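Local structure of regulatory protein MarR (Planctomyces limnophilus, 3U2R) at residues W25-Y28 with D29-A33; A33-E36 with E37-Q41; T51-L54 with L55-V58; L139-L142 with I143-E147. The protein probably binds DNA as a transcription factor of the MarR family, through a helix-turn-helix domain. All coordinates share one frame; numbering follows the deposited sequence.

Interaction 1: residues W25-Y28 with D29-A33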
loop_
_atom_site.group_PDB
_atom_site.type_symbol
_atom_site.label_atom_id
_atom_site.label_comp_id
_atom_site.label_asym_id
_atom_site.label_seq_id
_atom_site.Cartn_x
_atom_site.Cartn_y
_atom_site.Cartn_z
ATOM N N TRP A 25 -10.905 -13.281 6.429
ATOM C CA TRP A 25 -10.611 -13.681 7.792
ATOM C C TRP A 25 -9.304 -13.090 8.264
ATOM O O TRP A 25 -9.297 -12.612 9.387
ATOM C CB TRP A 25 -10.612 -15.207 7.969
ATOM C CG TRP A 25 -11.992 -15.703 8.219
ATOM C CD1 TRP A 25 -12.878 -16.171 7.288
ATOM C CD2 TRP A 25 -12.751 -15.479 9.405
ATOM N NE1 TRP A 25 -14.110 -16.355 7.868
ATOM C CE2 TRP A 25 -14.060 -15.938 9.164
ATOM C CE3 TRP A 25 -12.443 -14.968 10.678
ATOM C CZ2 TRP A 25 -15.017 -16.033 10.184
ATOM C CZ3 TRP A 25 -13.394 -15.069 11.689
ATOM C CH2 TRP A 25 -14.675 -15.545 11.425
ATOM N N ARG A 26 -8.212 -13.066 7.436
ATOM C CA ARG A 26 -6.973 -12.392 7.844
ATOM C C ARG A 26 -7.205 -10.901 8.143
ATOM O O ARG A 26 -6.548 -10.375 8.989
ATOM C CB ARG A 26 -5.860 -12.474 6.771
ATOM C CG ARG A 26 -5.429 -13.860 6.342
ATOM C CD ARG A 26 -4.223 -13.806 5.385
ATOM N NE ARG A 26 -3.080 -13.557 6.208
ATOM C CZ ARG A 26 -2.427 -14.486 6.887
ATOM N NH1 ARG A 26 -1.448 -14.143 7.702
ATOM N NH2 ARG A 26 -2.754 -15.775 6.759
ATOM N N THR A 27 -8.086 -10.237 7.410
ATOM C CA THR A 27 -8.457 -8.812 7.637
ATOM C C THR A 27 -9.079 -8.685 8.984
ATOM O O THR A 27 -8.695 -7.823 9.771
ATOM C CB THR A 27 -9.385 -8.270 6.551
ATOM O OG1 THR A 27 -8.613 -8.293 5.357
ATOM C CG2 THR A 27 -9.915 -6.843 6.819
ATOM N N TYR A 28 -10.011 -9.567 9.290
ATOM C CA TYR A 28 -10.682 -9.572 10.603
ATOM C C TYR A 28 -9.672 -9.835 11.702
ATOM O O TYR A 28 -9.678 -9.145 12.739
ATOM C CB TYR A 28 -11.823 -10.596 10.626
ATOM C CG TYR A 28 -12.380 -10.885 11.995
ATOM C CD1 TYR A 28 -13.394 -10.118 12.528
ATOM C CD2 TYR A 28 -11.871 -11.933 12.770
ATOM C CE1 TYR A 28 -13.903 -10.379 13.802
ATOM C CE2 TYR A 28 -12.320 -12.159 14.055
ATOM C CZ TYR A 28 -13.344 -11.388 14.571
ATOM O OH TYR A 28 -13.847 -11.643 15.821
ATOM N N ASP A 29 -8.857 -10.879 11.543
ATOM C CA ASP A 29 -7.902 -11.239 12.610
ATOM C C ASP A 29 -6.898 -10.095 12.920
ATOM O O ASP A 29 -6.554 -9.836 14.090
ATOM C CB ASP A 29 -7.128 -12.466 12.236
ATOM C CG ASP A 29 -7.979 -13.696 12.180
ATOM O OD1 ASP A 29 -8.936 -13.779 12.967
ATOM O OD2 ASP A 29 -7.616 -14.636 11.431
ATOM N N ARG A 30 -6.479 -9.391 11.898
ATOM C CA ARG A 30 -5.505 -8.330 12.107
ATOM C C ARG A 30 -6.143 -7.158 12.816
ATOM O O ARG A 30 -5.576 -6.612 13.762
ATOM C CB ARG A 30 -4.908 -7.898 10.761
ATOM C CG ARG A 30 -3.874 -6.782 10.829
ATOM C CD ARG A 30 -2.565 -7.143 11.450
ATOM N NE ARG A 30 -1.817 -8.012 10.552
ATOM C CZ ARG A 30 -0.757 -8.731 10.902
ATOM N NH1 ARG A 30 -0.338 -8.736 12.152
ATOM N NH2 ARG A 30 -0.125 -9.474 10.004
HETATM N N MSE A 31 -7.297 -6.766 12.356
HETATM C CA MSE A 31 -8.040 -5.662 12.982
HETATM C C MSE A 31 -8.414 -5.958 14.395
HETATM O O MSE A 31 -8.311 -5.087 15.248
HETATM C CB MSE A 31 -9.309 -5.328 12.212
HETATM C CG MSE A 31 -9.008 -4.657 10.909
HETATM SE SE MSE A 31 -10.633 -4.011 9.975
HETATM C CE MSE A 31 -11.486 -5.433 9.996
ATOM N N LYS A 32 -8.891 -7.165 14.633
ATOM C CA LYS A 32 -9.299 -7.613 15.980
ATOM C C LYS A 32 -8.131 -7.610 16.948
ATOM O O LYS A 32 -8.271 -7.201 18.113
ATOM C CB LYS A 32 -9.855 -9.058 15.896
ATOM C CG LYS A 32 -10.378 -9.619 17.212
ATOM C CD LYS A 32 -11.790 -9.199 17.435
ATOM C CE LYS A 32 -12.253 -9.451 18.850
ATOM N NZ LYS A 32 -11.962 -10.845 19.259
ATOM N N ALA A 33 -6.966 -8.112 16.488
ATOM C CA ALA A 33 -5.821 -8.147 17.404
ATOM C C ALA A 33 -5.333 -6.714 17.818
ATOM O O ALA A 33 -4.955 -6.496 18.968
ATOM C CB ALA A 33 -4.692 -8.899 16.763
#

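Interaction 2: residues A33-E36 with E37-Q41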
loop_
_atom_site.group_PDB
_atom_site.type_symbol
_atom_site.label_atom_id
_atom_site.label_comp_id
_atom_site.label_asym_id
_atom_site.label_seq_id
_atom_site.Cartn_x
_atom_site.Cartn_y
_atom_site.Cartn_z
ATOM N N ALA A 33 -6.966 -8.112 16.488
ATOM C CA ALA A 33 -5.821 -8.147 17.404
ATOM C C ALA A 33 -5.333 -6.714 17.818
ATOM O O ALA A 33 -4.955 -6.496 18.968
ATOM C CB ALA A 33 -4.692 -8.899 16.763
ATOM N N ILE A 34 -5.383 -5.757 16.904
ATOM C CA ILE A 34 -4.876 -4.396 17.159
ATOM C C ILE A 34 -5.811 -3.707 18.144
ATOM O O ILE A 34 -5.348 -3.018 19.032
ATOM C CB ILE A 34 -4.710 -3.599 15.823
ATOM C CG1 ILE A 34 -3.495 -4.177 15.046
ATOM C CG2 ILE A 34 -4.557 -2.053 16.061
ATOM C CD1 ILE A 34 -3.472 -3.729 13.655
ATOM N N GLU A 35 -7.116 -3.885 17.986
ATOM C CA GLU A 35 -8.113 -3.339 18.938
ATOM C C GLU A 35 -7.994 -3.966 20.306
ATOM O O GLU A 35 -8.049 -3.281 21.337
ATOM C CB GLU A 35 -9.515 -3.608 18.408
ATOM C CG GLU A 35 -9.830 -2.721 17.250
ATOM C CD GLU A 35 -11.181 -2.863 16.595
ATOM O OE1 GLU A 35 -12.033 -3.588 17.153
ATOM O OE2 GLU A 35 -11.467 -2.003 15.727
ATOM N N GLU A 36 -7.834 -5.278 20.337
ATOM C CA GLU A 36 -7.707 -5.973 21.627
ATOM C C GLU A 36 -6.493 -5.399 22.369
ATOM O O GLU A 36 -6.629 -4.979 23.510
ATOM C CB GLU A 36 -7.587 -7.497 21.414
ATOM C CG GLU A 36 -8.059 -8.395 22.538
ATOM C CD GLU A 36 -8.582 -9.791 22.174
ATOM O OE1 GLU A 36 -9.171 -10.440 23.071
ATOM O OE2 GLU A 36 -8.345 -10.269 21.039
ATOM N N GLU A 37 -5.373 -5.192 21.674
ATOM C CA GLU A 37 -4.206 -4.655 22.365
ATOM C C GLU A 37 -4.416 -3.237 22.888
ATOM O O GLU A 37 -3.936 -2.933 23.970
ATOM C CB GLU A 37 -2.995 -4.711 21.480
ATOM C CG GLU A 37 -1.685 -4.555 22.239
ATOM C CD GLU A 37 -0.925 -3.294 21.884
ATOM O OE1 GLU A 37 0.250 -3.409 21.458
ATOM O OE2 GLU A 37 -1.525 -2.196 21.972
ATOM N N ILE A 38 -5.126 -2.380 22.178
ATOM C CA ILE A 38 -5.313 -1.032 22.690
ATOM C C ILE A 38 -6.399 -1.053 23.759
ATOM O O ILE A 38 -6.238 -0.385 24.753
ATOM C CB ILE A 38 -5.575 0.083 21.602
ATOM C CG1 ILE A 38 -5.657 1.518 22.255
ATOM C CG2 ILE A 38 -6.847 -0.150 20.826
ATOM C CD1 ILE A 38 -4.288 2.027 22.952
ATOM N N PHE A 39 -7.498 -1.793 23.572
ATOM C CA PHE A 39 -8.561 -1.774 24.551
ATOM C C PHE A 39 -8.114 -2.464 25.847
ATOM O O PHE A 39 -8.458 -1.966 26.904
ATOM C CB PHE A 39 -9.895 -2.358 24.007
ATOM C CG PHE A 39 -10.578 -1.470 23.003
ATOM C CD1 PHE A 39 -10.866 -0.141 23.300
ATOM C CD2 PHE A 39 -10.941 -1.954 21.762
ATOM C CE1 PHE A 39 -11.381 0.713 22.321
ATOM C CE2 PHE A 39 -11.522 -1.101 20.803
ATOM C CZ PHE A 39 -11.741 0.218 21.092
ATOM N N SER A 40 -7.272 -3.500 25.782
ATOM C CA SER A 40 -6.733 -4.157 26.998
ATOM C C SER A 40 -6.094 -3.155 27.997
ATOM O O SER A 40 -6.158 -3.364 29.215
ATOM C CB SER A 40 -5.685 -5.195 26.611
ATOM O OG SER A 40 -6.346 -6.293 25.996
ATOM N N GLN A 41 -5.491 -2.069 27.474
ATOM C CA GLN A 41 -4.822 -1.046 28.290
ATOM C C GLN A 41 -5.778 -0.249 29.125
ATOM O O GLN A 41 -5.347 0.314 30.121
ATOM C CB GLN A 41 -4.004 -0.087 27.435
ATOM C CG GLN A 41 -2.791 -0.778 26.820
ATOM C CD GLN A 41 -2.121 0.098 25.784
ATOM O OE1 GLN A 41 -1.875 -0.326 24.646
ATOM N NE2 GLN A 41 -1.773 1.330 26.155
#

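Interaction 3: residues T51-L54 with L55-V58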
loop_
_atom_site.group_PDB
_atom_site.type_symbol
_atom_site.label_atom_id
_atom_site.label_comp_id
_atom_site.label_asym_id
_atom_site.label_seq_id
_atom_site.Cartn_x
_atom_site.Cartn_y
_atom_site.Cartn_z
ATOM N N THR A 51 -20.597 -0.500 23.337
ATOM C CA THR A 51 -21.695 -0.164 24.275
ATOM C C THR A 51 -21.558 1.280 24.766
ATOM O O THR A 51 -22.502 2.070 24.696
ATOM C CB THR A 51 -21.683 -1.149 25.438
ATOM O OG1 THR A 51 -21.802 -2.483 24.927
ATOM C CG2 THR A 51 -22.773 -0.888 26.417
ATOM N N LEU A 52 -20.372 1.663 25.225
ATOM C CA LEU A 52 -20.219 3.024 25.684
ATOM C C LEU A 52 -20.511 4.026 24.566
ATOM O O LEU A 52 -21.190 4.991 24.831
ATOM C CB LEU A 52 -18.810 3.250 26.249
ATOM C CG LEU A 52 -18.428 2.453 27.534
ATOM C CD1 LEU A 52 -16.931 2.579 27.858
ATOM C CD2 LEU A 52 -19.198 2.952 28.784
ATOM N N ARG A 53 -20.050 3.793 23.326
ATOM C CA ARG A 53 -20.305 4.706 22.188
ATOM C C ARG A 53 -21.783 4.800 21.867
ATOM O O ARG A 53 -22.278 5.855 21.485
ATOM C CB ARG A 53 -19.568 4.225 20.927
ATOM C CG ARG A 53 -18.088 4.569 20.850
ATOM C CD ARG A 53 -17.864 5.881 20.139
ATOM N NE ARG A 53 -18.464 5.947 18.797
ATOM C CZ ARG A 53 -17.947 5.440 17.675
ATOM N NH1 ARG A 53 -16.790 4.795 17.698
ATOM N NH2 ARG A 53 -18.591 5.574 16.523
ATOM N N LEU A 54 -22.459 3.665 21.930
ATOM C CA LEU A 54 -23.907 3.596 21.688
ATOM C C LEU A 54 -24.627 4.404 22.790
ATOM O O LEU A 54 -25.527 5.186 22.488
ATOM C CB LEU A 54 -24.336 2.114 21.700
ATOM C CG LEU A 54 -25.792 1.754 21.513
ATOM C CD1 LEU A 54 -26.304 2.182 20.125
ATOM C CD2 LEU A 54 -25.972 0.263 21.623
ATOM N N LEU A 55 -24.170 4.297 24.054
ATOM C CA LEU A 55 -24.838 5.059 25.096
ATOM C C LEU A 55 -24.554 6.557 24.990
ATOM O O LEU A 55 -25.390 7.352 25.416
ATOM C CB LEU A 55 -24.531 4.521 26.512
ATOM C CG LEU A 55 -24.997 3.089 26.739
ATOM C CD1 LEU A 55 -24.639 2.620 28.123
ATOM C CD2 LEU A 55 -26.464 2.942 26.492
ATOM N N ARG A 56 -23.428 6.946 24.426
ATOM C CA ARG A 56 -23.117 8.366 24.191
ATOM C C ARG A 56 -24.084 8.980 23.193
ATOM O O ARG A 56 -24.476 10.123 23.386
ATOM C CB ARG A 56 -21.663 8.574 23.696
ATOM C CG ARG A 56 -21.328 10.088 23.470
ATOM C CD ARG A 56 -19.846 10.448 23.439
ATOM N NE ARG A 56 -19.031 9.682 22.478
ATOM C CZ ARG A 56 -17.696 9.801 22.345
ATOM N NH1 ARG A 56 -17.035 9.039 21.479
ATOM N NH2 ARG A 56 -17.014 10.672 23.093
ATOM N N SER A 57 -24.517 8.209 22.160
ATOM C CA SER A 57 -25.423 8.718 21.121
ATOM C C SER A 57 -26.798 9.093 21.646
ATOM O O SER A 57 -27.495 9.834 20.966
ATOM C CB SER A 57 -25.576 7.712 19.978
ATOM O OG SER A 57 -26.301 6.549 20.359
ATOM N N VAL A 58 -27.202 8.591 22.819
ATOM C CA VAL A 58 -28.494 8.925 23.441
ATOM C C VAL A 58 -28.299 9.709 24.776
ATOM O O VAL A 58 -29.283 10.224 25.297
ATOM C CB VAL A 58 -29.364 7.649 23.630
ATOM C CG1 VAL A 58 -29.622 6.979 22.277
ATOM C CG2 VAL A 58 -28.716 6.642 24.595
#

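Interaction 4: residues L139-L142 with I143-E147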
loop_
_atom_site.group_PDB
_atom_site.type_symbol
_atom_site.label_atom_id
_atom_site.label_comp_id
_atom_site.label_asym_id
_atom_site.label_seq_id
_atom_site.Cartn_x
_atom_site.Cartn_y
_atom_site.Cartn_z
ATOM N N LEU A 139 -0.203 -6.343 0.282
ATOM C CA LEU A 139 0.909 -6.133 -0.630
ATOM C C LEU A 139 1.899 -7.320 -0.580
ATOM O O LEU A 139 2.396 -7.723 -1.638
ATOM C CB LEU A 139 1.616 -4.784 -0.341
ATOM C CG LEU A 139 0.948 -3.637 -1.093
ATOM C CD1 LEU A 139 1.265 -2.337 -0.477
ATOM C CD2 LEU A 139 1.439 -3.650 -2.549
ATOM N N HIS A 140 2.093 -7.943 0.580
ATOM C CA HIS A 140 2.961 -9.156 0.644
ATOM C C HIS A 140 2.389 -10.270 -0.215
ATOM O O HIS A 140 3.107 -10.875 -0.971
ATOM C CB HIS A 140 3.131 -9.671 2.064
ATOM C CG HIS A 140 3.844 -8.689 2.913
ATOM N ND1 HIS A 140 3.566 -8.525 4.275
ATOM C CD2 HIS A 140 4.756 -7.773 2.541
ATOM C CE1 HIS A 140 4.367 -7.540 4.667
ATOM N NE2 HIS A 140 5.079 -7.066 3.633
ATOM N N GLU A 141 1.093 -10.480 -0.161
ATOM C CA GLU A 141 0.443 -11.513 -0.957
ATOM C C GLU A 141 0.470 -11.129 -2.441
ATOM O O GLU A 141 0.793 -11.984 -3.263
ATOM C CB GLU A 141 -0.994 -11.770 -0.427
ATOM C CG GLU A 141 -1.705 -12.936 -1.105
ATOM C CD GLU A 141 -1.110 -14.311 -0.897
ATOM O OE1 GLU A 141 -0.229 -14.495 -0.020
ATOM O OE2 GLU A 141 -1.486 -15.201 -1.686
ATOM N N LEU A 142 0.277 -9.832 -2.777
ATOM C CA LEU A 142 0.323 -9.379 -4.167
ATOM C C LEU A 142 1.721 -9.593 -4.760
ATOM O O LEU A 142 1.840 -10.187 -5.838
ATOM C CB LEU A 142 -0.120 -7.939 -4.230
ATOM C CG LEU A 142 -0.022 -7.178 -5.550
ATOM C CD1 LEU A 142 -0.600 -7.941 -6.735
ATOM C CD2 LEU A 142 -0.770 -5.922 -5.437
ATOM N N ILE A 143 2.774 -9.184 -4.028
ATOM C CA ILE A 143 4.157 -9.430 -4.467
ATOM C C ILE A 143 4.358 -10.948 -4.703
ATOM O O ILE A 143 4.880 -11.341 -5.727
ATOM C CB ILE A 143 5.190 -8.858 -3.441
ATOM C CG1 ILE A 143 5.169 -7.330 -3.532
ATOM C CG2 ILE A 143 6.657 -9.416 -3.683
ATOM C CD1 ILE A 143 5.770 -6.639 -2.321
ATOM N N ARG A 144 3.887 -11.793 -3.793
ATOM C CA ARG A 144 4.031 -13.258 -3.928
ATOM C C ARG A 144 3.338 -13.752 -5.195
ATOM O O ARG A 144 3.931 -14.480 -5.968
ATOM C CB ARG A 144 3.466 -13.973 -2.694
ATOM C CG ARG A 144 3.897 -15.437 -2.627
ATOM C CD ARG A 144 3.274 -16.163 -1.460
ATOM N NE ARG A 144 1.830 -16.383 -1.645
ATOM C CZ ARG A 144 1.269 -17.295 -2.451
ATOM N NH1 ARG A 144 2.026 -18.107 -3.188
ATOM N NH2 ARG A 144 -0.050 -17.392 -2.537
ATOM N N LEU A 145 2.112 -13.304 -5.451
ATOM C CA LEU A 145 1.413 -13.765 -6.646
ATOM C C LEU A 145 2.069 -13.301 -7.933
ATOM O O LEU A 145 2.051 -14.050 -8.882
ATOM C CB LEU A 145 -0.059 -13.304 -6.645
ATOM C CG LEU A 145 -0.894 -13.859 -5.527
ATOM C CD1 LEU A 145 -2.280 -13.270 -5.553
ATOM C CD2 LEU A 145 -0.998 -15.371 -5.621
HETATM N N MSE A 146 2.519 -12.022 -8.006
HETATM C CA MSE A 146 3.187 -11.482 -9.185
HETATM C C MSE A 146 4.504 -12.213 -9.451
HETATM O O MSE A 146 4.898 -12.346 -10.596
HETATM C CB MSE A 146 3.463 -9.973 -8.986
HETATM C CG MSE A 146 2.262 -9.116 -9.203
HETATM SE SE MSE A 146 2.661 -7.241 -9.134
HETATM C CE MSE A 146 3.520 -7.048 -7.476
ATOM N N GLU A 147 5.180 -12.687 -8.395
ATOM C CA GLU A 147 6.469 -13.303 -8.547
ATOM C C GLU A 147 6.388 -14.796 -8.708
ATOM O O GLU A 147 7.394 -15.361 -9.070
ATOM C CB GLU A 147 7.411 -12.888 -7.408
ATOM C CG GLU A 147 7.740 -11.411 -7.564
ATOM C CD GLU A 147 8.876 -10.837 -6.742
ATOM O OE1 GLU A 147 8.931 -9.591 -6.615
ATOM O OE2 GLU A 147 9.760 -11.609 -6.309
#

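Interaction 1: residues W25-Y28 with D29-A33
The phenol ring of Tyr28 has CB of Lys32 over one face, while the indole of Trp25 receives OD1 of Asp29 at its edge, near the ring plane, 4.4 Å from CE3. Lys32 sits one turn after Tyr28 and runs alongside it in the same direction, its CD lying 3.6 Å from Tyr28 OH. With CG anti to the backbone N in both residues (chi1 168° for Tyr28, -177° for Lys32), the two side chains leave the helix together, and the bend of Lys32 at chi2 keeps its methylenes against the phenol. Asp29 crosses Tyr28 at about a right angle, carboxylate and ring planes 66° apart, and its OD1 comes 3.5 Å from Tyr28 CD2. One turn of alpha-helical bonding underlies these contacts, from Asp29 N to Trp25 O (2.8 Å) through Lys32 N to Tyr28 O (2.9 Å). On another side of the helix Thr27 CG2 lies 3.8 Å from CE of Met31, a selenomethionine. Both pack on Leu134 of helix 110-148, and Arg30 turns its guanidinium to a salt bridge with Asp137 of that helix. Trp25 and Tyr28 instead meet Phe13 of the second subunit, where Tyr28 OH also bonds weakly to Asp14 N, so this part of helix 18-40 is wedged between its own chain's long C-terminal helix and the N-terminal arm of a partner.

Interaction 2: residues A33-E36 with E37-Q41
Phe39 sets its ring against the backbone carbonyl of Glu35, one turn earlier: CD2 is 3.2 Å from Glu35 O, and CE2 lies 4.0 Å from Glu35 CB. The ring is directed there by the first torsion, which sets CG beside the backbone N of Phe39 (chi1 -72°) and turns it back along the helix. The same oxygen accepts the amide of Phe39 itself, N to Glu35 O at 2.7 Å, nearly straight at 169°. Ile38 also leans on this carbonyl, its CG2 3.4 Å from Glu35 O. At the next step Ser40 grips one acceptor twice. Its N reaches Glu36 O at 2.8 Å, and its OG donates to Glu36 O at the same 2.8 Å from above the carbonyl plane. Outside the segments, Phe39 meets the ring of Tyr49 and packs on Val123 of helix 110-148, while Glu35 OE2 bonds Thr17 OG1 of the second subunit as well as Gln130 of its own chain. The buried carboxylate of Glu35 is thus satisfied between two chains and an apolar ring lies close against its hydrogen-bonded carbonyl, whereas on the exposed side the serine hydroxyl folds back onto the backbone near the C-terminal end of helix 18-40.

Interaction 3: residues T51-L54 with L55-V58
Ser57 OG donates to Leu54 O over 2.6 Å, a short bond 15° out of the carbonyl plane, made by a hydroxyl folded back on the preceding turn. Its first torsion (chi1 70°) holds OG between the backbone N and the carbonyl carbon, within reach of Leu54 O. The backbone bonding slackens here: Leu55 N to Thr51 O is sound at 2.9 Å, but Ser57 N is shared weakly between Arg53 O (3.3 Å) and Leu54 O (3.2 Å). Arg53 and Arg56 cross obliquely, guanidinium planes 49° apart, and what touches is aliphatic against nitrogen: Arg53 CD meets the edge of the Arg56 group, 3.5 Å from NH1. The two like charges stay 4.3 Å apart, NE of Arg53 to NH1 of Arg56, and Arg53 NH2 is salt-bridged to Glu19 of the second subunit. Leu55 turns its CG onto Thr51 O at 3.4 Å and brings CD1 to 4.3 Å from Thr51 CG2. Beyond the segments Leu52 packs on Leu115 and Leu116 of helix 110-148, and Leu55 on Met63, Ile68, Val106 and Leu108. Helix 46-58 thus helps build the hydrophobic core of the winged helix-turn-helix domain, the fold characteristic of MarR regulators.

Interaction 4: residues L139-L142 with I143-E147
Glu141 reaches Arg144, three residues on, by a bent path: from CB its CG departs anti to the backbone N (chi1 -174°), and a turn at chi2 (65°) places CD beside the arginine, 3.6 Å from Arg144 NH2. At the tip OE1 accepts from Arg144 NE at 3.2 Å; OE1 lies in the guanidinium plane, but NE meets it from above the carboxylate plane. OE2 takes Arg144 NH2 on its syn side at 2.8 Å and completes a side-on, two-nitrogen salt bridge. The two side chains run alongside each other, yet their flat ends are turned 50° apart, so the pairing is twisted rather than coplanar. OE2 also lies 4.0 Å from CD2 of Leu145. Elsewhere on the turn Leu142 and the selenomethionine Met146 cross, with Leu142 CD1 4.0 Å from Met146 CG. Ile143 CG1 lies 3.4 Å from Leu139 O, the acceptor of its own amide. Leu142 and Met146 pack on Glu128 of the second subunit and Ile143 on His133 of the third, whose His140 is hydrogen-bonded, NE2 to NE2, to His140 here. Held by two bonds, the carboxylate and guanidinium are restricted in rotation, and their opposite charges probably balance each other beside apolar groups packed on other subunits.

Overall arrangement
From the N terminus, interactions 1 and 2 follow directly along helix 18-40, sharing Ala33, with centres about 12 Å apart; both touch the second subunit. Interaction 3 lies on the next helix, 46-58, its centre about 20 Å from that of interaction 2 and on the opposite side of the chain's centre. Interaction 4 comes far later, near the end of helix 110-148, about 41 Å between centres from interaction 3. None closes a long loop: each spans about a helical turn or two, and they run in series without nesting or crossing. Helix 110-148 links them, packing on the first three and carrying the fourth, and so joins the winged-helix domain to the subunit interfaces.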